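Local structure of probable L,D-transpeptidase 3 (Mycobacterium tuberculosis, 6D4K) at residues A[43-48]-A[66-71]; A[130-135]-A[244-249]; A[235-240]-A[255-260]. The protein probably acts as an L,D-transpeptidase on peptidoglycan, where it does not form 3→3 cross-links from tetrapeptide donors but may attach proteins to the cell wall. All coordinates share one frame; numbering follows the deposited sequence.

Contact 1: residues A[43-48]-A[66-71]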
loop_
_atom_site.group_PDB
_atom_site.type_symbol
_atom_site.label_atom_id
_atom_site.label_comp_id
_atom_site.label_asym_id
_atom_site.label_seq_id
_atom_site.Cartn_x
_atom_site.Cartn_y
_atom_site.Cartn_z
ATOM N N HIS A 43 -5.074 7.563 -2.364
ATOM C CA HIS A 43 -4.935 7.131 -3.752
ATOM C C HIS A 43 -4.303 8.241 -4.592
ATOM O O HIS A 43 -4.779 9.381 -4.559
ATOM C CB HIS A 43 -6.283 6.726 -4.351
ATOM C CG HIS A 43 -6.163 5.862 -5.584
ATOM N ND1 HIS A 43 -5.631 6.326 -6.769
ATOM C CD2 HIS A 43 -6.508 4.568 -5.812
ATOM C CE1 HIS A 43 -5.646 5.355 -7.667
ATOM N NE2 HIS A 43 -6.182 4.280 -7.114
ATOM N N PRO A 44 -3.256 7.954 -5.360
ATOM C CA PRO A 44 -2.673 8.986 -6.222
ATOM C C PRO A 44 -3.554 9.274 -7.430
ATOM O O PRO A 44 -4.477 8.532 -7.774
ATOM C CB PRO A 44 -1.340 8.364 -6.649
ATOM C CG PRO A 44 -1.595 6.876 -6.607
ATOM C CD PRO A 44 -2.486 6.696 -5.386
ATOM N N VAL A 45 -3.247 10.379 -8.092
ATOM C CA VAL A 45 -3.848 10.702 -9.376
ATOM C C VAL A 45 -2.862 10.265 -10.455
ATOM O O VAL A 45 -1.746 10.790 -10.539
ATOM C CB VAL A 45 -4.204 12.188 -9.479
ATOM C CG1 VAL A 45 -4.803 12.465 -10.848
ATOM C CG2 VAL A 45 -5.177 12.573 -8.351
ATOM N N VAL A 46 -3.252 9.290 -11.262
ATOM C CA VAL A 46 -2.342 8.648 -12.210
ATOM C C VAL A 46 -2.754 9.054 -13.621
ATOM O O VAL A 46 -3.880 8.773 -14.054
ATOM C CB VAL A 46 -2.325 7.121 -12.046
ATOM C CG1 VAL A 46 -1.231 6.496 -12.927
ATOM C CG2 VAL A 46 -2.126 6.748 -10.580
ATOM N N VAL A 47 -1.844 9.705 -14.334
ATOM C CA VAL A 47 -2.122 10.286 -15.635
ATOM C C VAL A 47 -1.359 9.474 -16.682
ATOM O O VAL A 47 -0.129 9.381 -16.629
ATOM C CB VAL A 47 -1.712 11.769 -15.685
ATOM C CG1 VAL A 47 -2.044 12.335 -17.061
ATOM C CG2 VAL A 47 -2.393 12.580 -14.551
ATOM N N THR A 48 -2.086 8.875 -17.625
ATOM C CA THR A 48 -1.492 8.072 -18.691
ATOM C C THR A 48 -1.569 8.861 -19.987
ATOM O O THR A 48 -2.655 9.295 -20.392
ATOM C CB THR A 48 -2.224 6.737 -18.837
ATOM O OG1 THR A 48 -2.062 5.985 -17.630
ATOM C CG2 THR A 48 -1.655 5.942 -20.026
ATOM N N VAL A 66 -0.935 18.911 -17.184
ATOM C CA VAL A 66 -1.817 17.983 -16.482
ATOM C C VAL A 66 -1.970 18.404 -15.023
ATOM O O VAL A 66 -2.228 17.581 -14.143
ATOM C CB VAL A 66 -1.355 16.518 -16.639
ATOM C CG1 VAL A 66 -1.266 16.156 -18.123
ATOM C CG2 VAL A 66 -0.012 16.267 -15.926
ATOM N N GLU A 67 -1.819 19.700 -14.767
ATOM C CA GLU A 67 -1.980 20.290 -13.444
ATOM C C GLU A 67 -3.184 19.702 -12.718
ATOM O O GLU A 67 -4.301 19.688 -13.249
ATOM C CB GLU A 67 -2.176 21.797 -13.631
ATOM C CG GLU A 67 -2.272 22.593 -12.338
ATOM C CD GLU A 67 -2.646 24.052 -12.565
ATOM O OE1 GLU A 67 -2.901 24.437 -13.727
ATOM O OE2 GLU A 67 -2.679 24.813 -11.576
ATOM N N VAL A 68 -2.962 19.181 -11.514
ATOM C CA VAL A 68 -4.030 18.535 -10.756
ATOM C C VAL A 68 -4.691 19.559 -9.838
ATOM O O VAL A 68 -4.037 20.152 -8.971
ATOM C CB VAL A 68 -3.502 17.340 -9.952
ATOM C CG1 VAL A 68 -4.629 16.734 -9.111
ATOM C CG2 VAL A 68 -2.869 16.314 -10.897
ATOM N N LYS A 69 -5.998 19.763 -10.013
ATOM C CA LYS A 69 -6.767 20.687 -9.186
ATOM C C LYS A 69 -7.930 19.917 -8.579
ATOM O O LYS A 69 -8.858 19.515 -9.289
ATOM C CB LYS A 69 -7.247 21.893 -9.995
ATOM C CG LYS A 69 -6.105 22.697 -10.615
ATOM C CD LYS A 69 -6.590 23.582 -11.753
ATOM C CE LYS A 69 -7.080 24.931 -11.244
ATOM N NZ LYS A 69 -6.090 26.023 -11.492
ATOM N N SER A 70 -7.868 19.692 -7.278
ATOM C CA SER A 70 -8.881 18.931 -6.564
ATOM C C SER A 70 -9.729 19.850 -5.686
ATOM O O SER A 70 -9.326 20.953 -5.289
ATOM C CB SER A 70 -8.232 17.852 -5.691
ATOM O OG SER A 70 -7.366 18.477 -4.737
ATOM N N THR A 71 -10.931 19.375 -5.390
ATOM C CA THR A 71 -11.799 20.004 -4.408
ATOM C C THR A 71 -12.172 18.881 -3.434
ATOM O O THR A 71 -12.810 17.907 -3.834
ATOM C CB THR A 71 -13.046 20.593 -5.090
ATOM O OG1 THR A 71 -12.640 21.479 -6.143
ATOM C CG2 THR A 71 -13.903 21.352 -4.096
#
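Val45 and Val47 from one strand meet Val68 and Val66 across the core of the bacterial Ig domain, a β-sandwich. Strand 45-49 lies inside an antiparallel sheet and strand 68-71 at the outer margin of the facing one; they meet through side chains, here valine methyls. The pairing runs in opposite senses along the two segments, and the CA atoms of Val47 and Val66 stand 7.7 Å apart. Val45 turns both of its methyls to Val68. Its CG2 lies 4.3 Å from Val68 CG1, and its CG1 is equally far, 4.3 Å, from Val68 CG2. Both valines hold CG1 trans to the backbone N, which spreads the two forks face to face. At the other pair, Val47 CG1 touches Val66 CG1 at 4.0 Å, and the side chains lie aslant to each other. Val66, just past the end of helix 59-65, has a different rotamer: chi1 of -57° sets CG1 opposite its carbonyl carbon and tucks CG2 between N and C. Leu102 packs on Val45 and Val68, Trp88 on the same pair, and Val28 on Val47 and Val66, so the four valines merge into a wider apolar core. At the entry to the strand, His43 ND1 gives a hydrogen bond of 2.7 Å to Pro44 O, in the ring plane and on a carbonyl lone pair. This fixes the imidazole beside the backbone. With methyls facing methyls and 160 Å² buried, both sides summed, the attraction is dispersive and hydrophobic; the directional bonds are those of Val45 with Trp88 and Val47 with Val86, within the sheet.

Contact 2: residues A[130-135]-A[244-249]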
loop_
_atom_site.group_PDB
_atom_site.type_symbol
_atom_site.label_atom_id
_atom_site.label_comp_id
_atom_site.label_asym_id
_atom_site.label_seq_id
_atom_site.Cartn_x
_atom_site.Cartn_y
_atom_site.Cartn_z
ATOM N N VAL A 130 -3.918 -1.044 12.994
ATOM C CA VAL A 130 -4.919 -0.683 12.000
ATOM C C VAL A 130 -5.949 0.224 12.651
ATOM O O VAL A 130 -6.460 -0.076 13.736
ATOM C CB VAL A 130 -5.591 -1.925 11.382
ATOM C CG1 VAL A 130 -6.637 -1.509 10.357
ATOM C CG2 VAL A 130 -4.559 -2.833 10.760
ATOM N N SER A 131 -6.277 1.313 11.976
ATOM C CA SER A 131 -7.366 2.172 12.399
ATOM C C SER A 131 -8.325 2.388 11.238
ATOM O O SER A 131 -7.929 2.391 10.064
ATOM C CB SER A 131 -6.863 3.520 12.920
ATOM O OG SER A 131 -6.131 4.197 11.924
ATOM N N ILE A 132 -9.592 2.569 11.585
ATOM C CA ILE A 132 -10.650 2.839 10.628
ATOM C C ILE A 132 -11.263 4.177 11.033
ATOM O O ILE A 132 -11.831 4.306 12.129
ATOM C CB ILE A 132 -11.695 1.710 10.594
ATOM C CG1 ILE A 132 -11.018 0.379 10.238
ATOM C CG2 ILE A 132 -12.787 2.022 9.587
ATOM C CD1 ILE A 132 -11.956 -0.804 10.191
ATOM N N ASP A 133 -11.094 5.187 10.177
ATOM C CA ASP A 133 -11.537 6.547 10.474
ATOM C C ASP A 133 -11.021 7.018 11.832
ATOM O O ASP A 133 -11.743 7.641 12.616
ATOM C CB ASP A 133 -13.054 6.680 10.346
ATOM C CG ASP A 133 -13.543 6.381 8.932
ATOM O OD1 ASP A 133 -12.943 6.899 7.969
ATOM O OD2 ASP A 133 -14.523 5.621 8.790
ATOM N N GLY A 134 -9.758 6.694 12.124
ATOM C CA GLY A 134 -9.101 7.162 13.329
ATOM C C GLY A 134 -9.261 6.265 14.538
ATOM O O GLY A 134 -8.570 6.481 15.546
ATOM N N VAL A 135 -10.150 5.276 14.473
ATOM C CA VAL A 135 -10.449 4.393 15.596
ATOM C C VAL A 135 -9.725 3.074 15.375
ATOM O O VAL A 135 -9.998 2.358 14.405
ATOM C CB VAL A 135 -11.962 4.167 15.728
ATOM C CG1 VAL A 135 -12.241 3.223 16.878
ATOM C CG2 VAL A 135 -12.689 5.507 15.929
ATOM N N ALA A 244 -4.264 -10.890 9.002
ATOM C CA ALA A 244 -4.150 -10.537 7.586
ATOM C C ALA A 244 -5.506 -10.553 6.889
ATOM O O ALA A 244 -5.793 -9.681 6.061
ATOM C CB ALA A 244 -3.176 -11.490 6.885
ATOM N N GLU A 245 -6.342 -11.553 7.185
ATOM C CA GLU A 245 -7.648 -11.639 6.541
ATOM C C GLU A 245 -8.500 -10.423 6.864
ATOM O O GLU A 245 -9.123 -9.831 5.973
ATOM C CB GLU A 245 -8.361 -12.923 6.968
ATOM C CG GLU A 245 -9.811 -12.996 6.530
ATOM C CD GLU A 245 -10.527 -14.201 7.096
ATOM O OE1 GLU A 245 -11.498 -14.656 6.465
ATOM O OE2 GLU A 245 -10.120 -14.692 8.173
ATOM N N TRP A 246 -8.517 -10.024 8.138
ATOM C CA TRP A 246 -9.313 -8.886 8.578
ATOM C C TRP A 246 -8.813 -7.592 7.947
ATOM O O TRP A 246 -9.602 -6.807 7.411
ATOM C CB TRP A 246 -9.269 -8.809 10.105
ATOM C CG TRP A 246 -10.215 -7.839 10.674
ATOM C CD1 TRP A 246 -11.497 -8.082 11.077
ATOM C CD2 TRP A 246 -9.976 -6.454 10.898
ATOM N NE1 TRP A 246 -12.064 -6.933 11.552
ATOM C CE2 TRP A 246 -11.155 -5.914 11.445
ATOM C CE3 TRP A 246 -8.876 -5.615 10.699
ATOM C CZ2 TRP A 246 -11.270 -4.567 11.787
ATOM C CZ3 TRP A 246 -8.992 -4.280 11.034
ATOM C CH2 TRP A 246 -10.179 -3.771 11.572
ATOM N N TYR A 247 -7.499 -7.366 7.967
ATOM C CA TYR A 247 -6.947 -6.166 7.337
ATOM C C TYR A 247 -7.214 -6.152 5.831
ATOM O O TYR A 247 -7.618 -5.132 5.269
ATOM C CB TYR A 247 -5.445 -6.084 7.611
ATOM C CG TYR A 247 -4.788 -4.961 6.861
ATOM C CD1 TYR A 247 -3.805 -5.218 5.912
ATOM C CD2 TYR A 247 -5.130 -3.640 7.117
ATOM C CE1 TYR A 247 -3.184 -4.189 5.227
ATOM C CE2 TYR A 247 -4.519 -2.602 6.433
ATOM C CZ TYR A 247 -3.539 -2.883 5.494
ATOM O OH TYR A 247 -2.934 -1.850 4.802
ATOM N N TYR A 248 -6.954 -7.276 5.161
ATOM C CA TYR A 248 -7.216 -7.403 3.728
ATOM C C TYR A 248 -8.665 -7.047 3.407
ATOM O O TYR A 248 -8.944 -6.296 2.471
ATOM C CB TYR A 248 -6.913 -8.836 3.296
ATOM C CG TYR A 248 -7.139 -9.153 1.837
ATOM C CD1 TYR A 248 -8.409 -9.468 1.345
ATOM C CD2 TYR A 248 -6.064 -9.214 0.953
ATOM C CE1 TYR A 248 -8.606 -9.796 0.010
ATOM C CE2 TYR A 248 -6.250 -9.547 -0.377
ATOM C CZ TYR A 248 -7.521 -9.823 -0.847
ATOM O OH TYR A 248 -7.701 -10.157 -2.172
ATOM N N ASN A 249 -9.601 -7.589 4.178
ATOM C CA ASN A 249 -11.011 -7.336 3.908
ATOM C C ASN A 249 -11.404 -5.894 4.199
ATOM O O ASN A 249 -12.370 -5.400 3.606
ATOM C CB ASN A 249 -11.889 -8.305 4.707
ATOM C CG ASN A 249 -11.843 -9.724 4.167
ATOM O OD1 ASN A 249 -11.540 -9.958 2.992
ATOM N ND2 ASN A 249 -12.179 -10.681 5.020
#
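Val130 and Ile132, on the same side of strand 127-132, point at Trp246 and Tyr247 of helix 241-250. The axes of 130-132 and 244-249 approach to 10.5 Å at an angle of 36°, so long aromatic side chains have to bridge the gap. Ala244 opens the helical segment, its carbonyl O accepting from Tyr248 N. Glu245 lies against Tyr206, on another side of the helix. Trp246 follows, with CG trans to the backbone N (chi1 -170°), which carries the six-membered part of the indole over to the strand. There Val130 CG1 comes to the ring edge, in its plane, 3.7 Å from CZ3, and the Ile132 side chain meets Trp246 head-on, its CD1 3.7 Å from CH2. Met158 adds to the packing of both Val130 and Trp246. The Tyr247 ring lies aslant to Val130, its CD2 3.8 Å from CG2; Phe128 meets the same ring edge-to-face. The side chain of Tyr247 is about 8 Å from that of His218, the predicted proton donor or acceptor. Tyr248 turns to Lys179, which makes a cation-pi contact with its ring and a hydrogen bond to its carbonyl O. Beyond Ile132 the chain reverses in a type I' turn closed by Val135 N to Ile132 O. Carbon-to-carbon packing thus joins helix and sheet here; Val130 gives one branch mainly to each ring, so the contact rests on dispersion and shape fit.

Contact 3: residues A[235-240]-A[255-260]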
loop_
_atom_site.group_PDB
_atom_site.type_symbol
_atom_site.label_atom_id
_atom_site.label_comp_id
_atom_site.label_asym_id
_atom_site.label_seq_id
_atom_site.Cartn_x
_atom_site.Cartn_y
_atom_site.Cartn_z
ATOM N N GLY A 235 11.533 -8.376 4.225
ATOM C CA GLY A 235 11.140 -7.025 3.885
ATOM C C GLY A 235 9.660 -6.818 4.119
ATOM O O GLY A 235 9.232 -5.738 4.537
ATOM N N CYS A 236 8.873 -7.860 3.861
ATOM C CA CYS A 236 7.427 -7.763 3.958
ATOM C C CYS A 236 6.978 -7.646 5.412
ATOM O O CYS A 236 7.712 -7.961 6.349
ATOM C CB CYS A 236 6.764 -8.977 3.306
ATOM S SG CYS A 236 6.942 -9.020 1.508
ATOM N N ILE A 237 5.751 -7.169 5.582
ATOM C CA ILE A 237 5.117 -7.045 6.891
ATOM C C ILE A 237 4.272 -8.295 7.106
ATOM O O ILE A 237 3.245 -8.482 6.449
ATOM C CB ILE A 237 4.262 -5.775 6.972
ATOM C CG1 ILE A 237 5.148 -4.529 6.866
ATOM C CG2 ILE A 237 3.400 -5.780 8.241
ATOM C CD1 ILE A 237 4.401 -3.289 6.427
ATOM N N SER A 238 4.708 -9.151 8.027
ATOM C CA SER A 238 4.110 -10.464 8.218
ATOM C C SER A 238 3.053 -10.393 9.311
ATOM O O SER A 238 3.301 -9.824 10.377
ATOM C CB SER A 238 5.188 -11.458 8.647
ATOM O OG SER A 238 6.120 -11.687 7.608
ATOM N N LEU A 239 1.891 -10.993 9.054
ATOM C CA LEU A 239 0.807 -11.074 10.024
ATOM C C LEU A 239 0.328 -12.515 10.129
ATOM O O LEU A 239 0.626 -13.356 9.279
ATOM C CB LEU A 239 -0.384 -10.194 9.609
ATOM C CG LEU A 239 -0.150 -8.696 9.403
ATOM C CD1 LEU A 239 -1.408 -8.033 8.867
ATOM C CD2 LEU A 239 0.292 -8.040 10.705
ATOM N N SER A 240 -0.431 -12.798 11.190
ATOM C CA SER A 240 -1.137 -14.069 11.263
ATOM C C SER A 240 -2.192 -14.126 10.161
ATOM O O SER A 240 -2.595 -13.103 9.606
ATOM C CB SER A 240 -1.817 -14.233 12.626
ATOM O OG SER A 240 -2.955 -13.389 12.736
ATOM N N ASP A 255 -5.373 3.060 0.053
ATOM C CA ASP A 255 -5.245 3.376 1.466
ATOM C C ASP A 255 -3.770 3.409 1.877
ATOM O O ASP A 255 -2.930 2.755 1.260
ATOM C CB ASP A 255 -6.008 2.367 2.320
ATOM C CG ASP A 255 -7.464 2.742 2.497
ATOM O OD1 ASP A 255 -7.760 3.932 2.772
ATOM O OD2 ASP A 255 -8.322 1.840 2.355
ATOM N N PRO A 256 -3.429 4.195 2.894
ATOM C CA PRO A 256 -2.026 4.378 3.264
ATOM C C PRO A 256 -1.519 3.326 4.236
ATOM O O PRO A 256 -2.235 2.827 5.113
ATOM C CB PRO A 256 -2.029 5.757 3.941
ATOM C CG PRO A 256 -3.406 5.868 4.556
ATOM C CD PRO A 256 -4.321 5.130 3.590
ATOM N N VAL A 257 -0.245 2.998 4.055
ATOM C CA VAL A 257 0.499 2.139 4.969
ATOM C C VAL A 257 1.775 2.874 5.328
ATOM O O VAL A 257 2.532 3.283 4.439
ATOM C CB VAL A 257 0.818 0.767 4.353
ATOM C CG1 VAL A 257 1.719 -0.055 5.280
ATOM C CG2 VAL A 257 -0.480 0.023 4.069
ATOM N N ILE A 258 2.009 3.062 6.622
ATOM C CA ILE A 258 3.178 3.770 7.112
ATOM C C ILE A 258 4.094 2.765 7.796
ATOM O O ILE A 258 3.637 1.942 8.599
ATOM C CB ILE A 258 2.771 4.910 8.062
ATOM C CG1 ILE A 258 1.974 5.966 7.290
ATOM C CG2 ILE A 258 4.001 5.536 8.711
ATOM C CD1 ILE A 258 0.546 6.129 7.745
ATOM N N VAL A 259 5.377 2.812 7.459
ATOM C CA VAL A 259 6.401 2.016 8.120
ATOM C C VAL A 259 7.304 2.977 8.870
ATOM O O VAL A 259 7.826 3.933 8.284
ATOM C CB VAL A 259 7.207 1.176 7.116
ATOM C CG1 VAL A 259 8.350 0.445 7.830
ATOM C CG2 VAL A 259 6.294 0.194 6.394
ATOM N N GLN A 260 7.482 2.734 10.165
ATOM C CA GLN A 260 8.316 3.598 10.986
ATOM C C GLN A 260 9.177 2.757 11.913
ATOM O O GLN A 260 8.890 1.589 12.187
ATOM C CB GLN A 260 7.456 4.573 11.794
ATOM C CG GLN A 260 6.631 3.896 12.862
ATOM C CD GLN A 260 5.556 4.801 13.425
ATOM O OE1 GLN A 260 5.214 5.822 12.829
ATOM N NE2 GLN A 260 5.032 4.442 14.592
#
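Asp255 OD1 accepts a hydrogen bond from Val41 N and a weak one from Val117 N, while its OD2 takes Asp252 N. The carboxylate is thereby tied to the backbone at three places just where strand 256-260 starts. Farther along that strand, Val257 and Val259 direct their side chains at Ile237. CD1 of Ile237 does the touching: it lies 4.0 Å from Val259 CG2 and, more loosely, 4.4 Å from Val257 CG1. With chi1 at -65°, CG1 of Ile237 stands opposite the carbonyl carbon, and chi2 of 159° extends CD1 toward the two valines. The side chains of Ile237 and Val259 slide past each other in opposite directions, their CA atoms 9.2 Å apart. Phe128 packs on Ile237, Leu239 and Val257, and Ala121 also meets Ile237. Strands 237-239 and 256-260 are not neighbours in the curled mixed sheet of this YkuD-type catalytic domain; their apolar faces meet in its interior. Directly before Ile237 comes Cys236, the predicted nucleophile, in the S-H-G-C signature of L,D-transpeptidases; it binds the acetyl group from faropenem covalently. Gly235 has a positive phi of 135°, and Ser233 OG is hydrogen-bonded to both Gly235 N and Cys236 O, which probably steadies the backbone around the cysteine. Backbone bonds from Ile237 and Leu239 to His218 hold the predicted proton donor or acceptor alongside. At the far end Ser240 OG caps the following helix by bonding Asp243 N.

In the fold
Contact 1 comes first along the chain and belongs to the Ig domain; contacts 2 and 3 follow in the catalytic domain, each with its centre about 26 Å from that of contact 1. The centres of the last two are about 12 Å apart, and the two are interlaced in sequence: strand 237-239, helix 241-250 and strand 256-260 follow one another, with strand 127-132 in the same mixed sheet. They touch through Tyr247 OH and Val257 CG2, and through Ala244 and Leu239, so the two contacts form continuous packing, probably backing the region of Cys236 and His218. Between the domains a calcium ion is bound by Val38 and Asp252, linking the Ig domain to the loop that precedes strand 256-260.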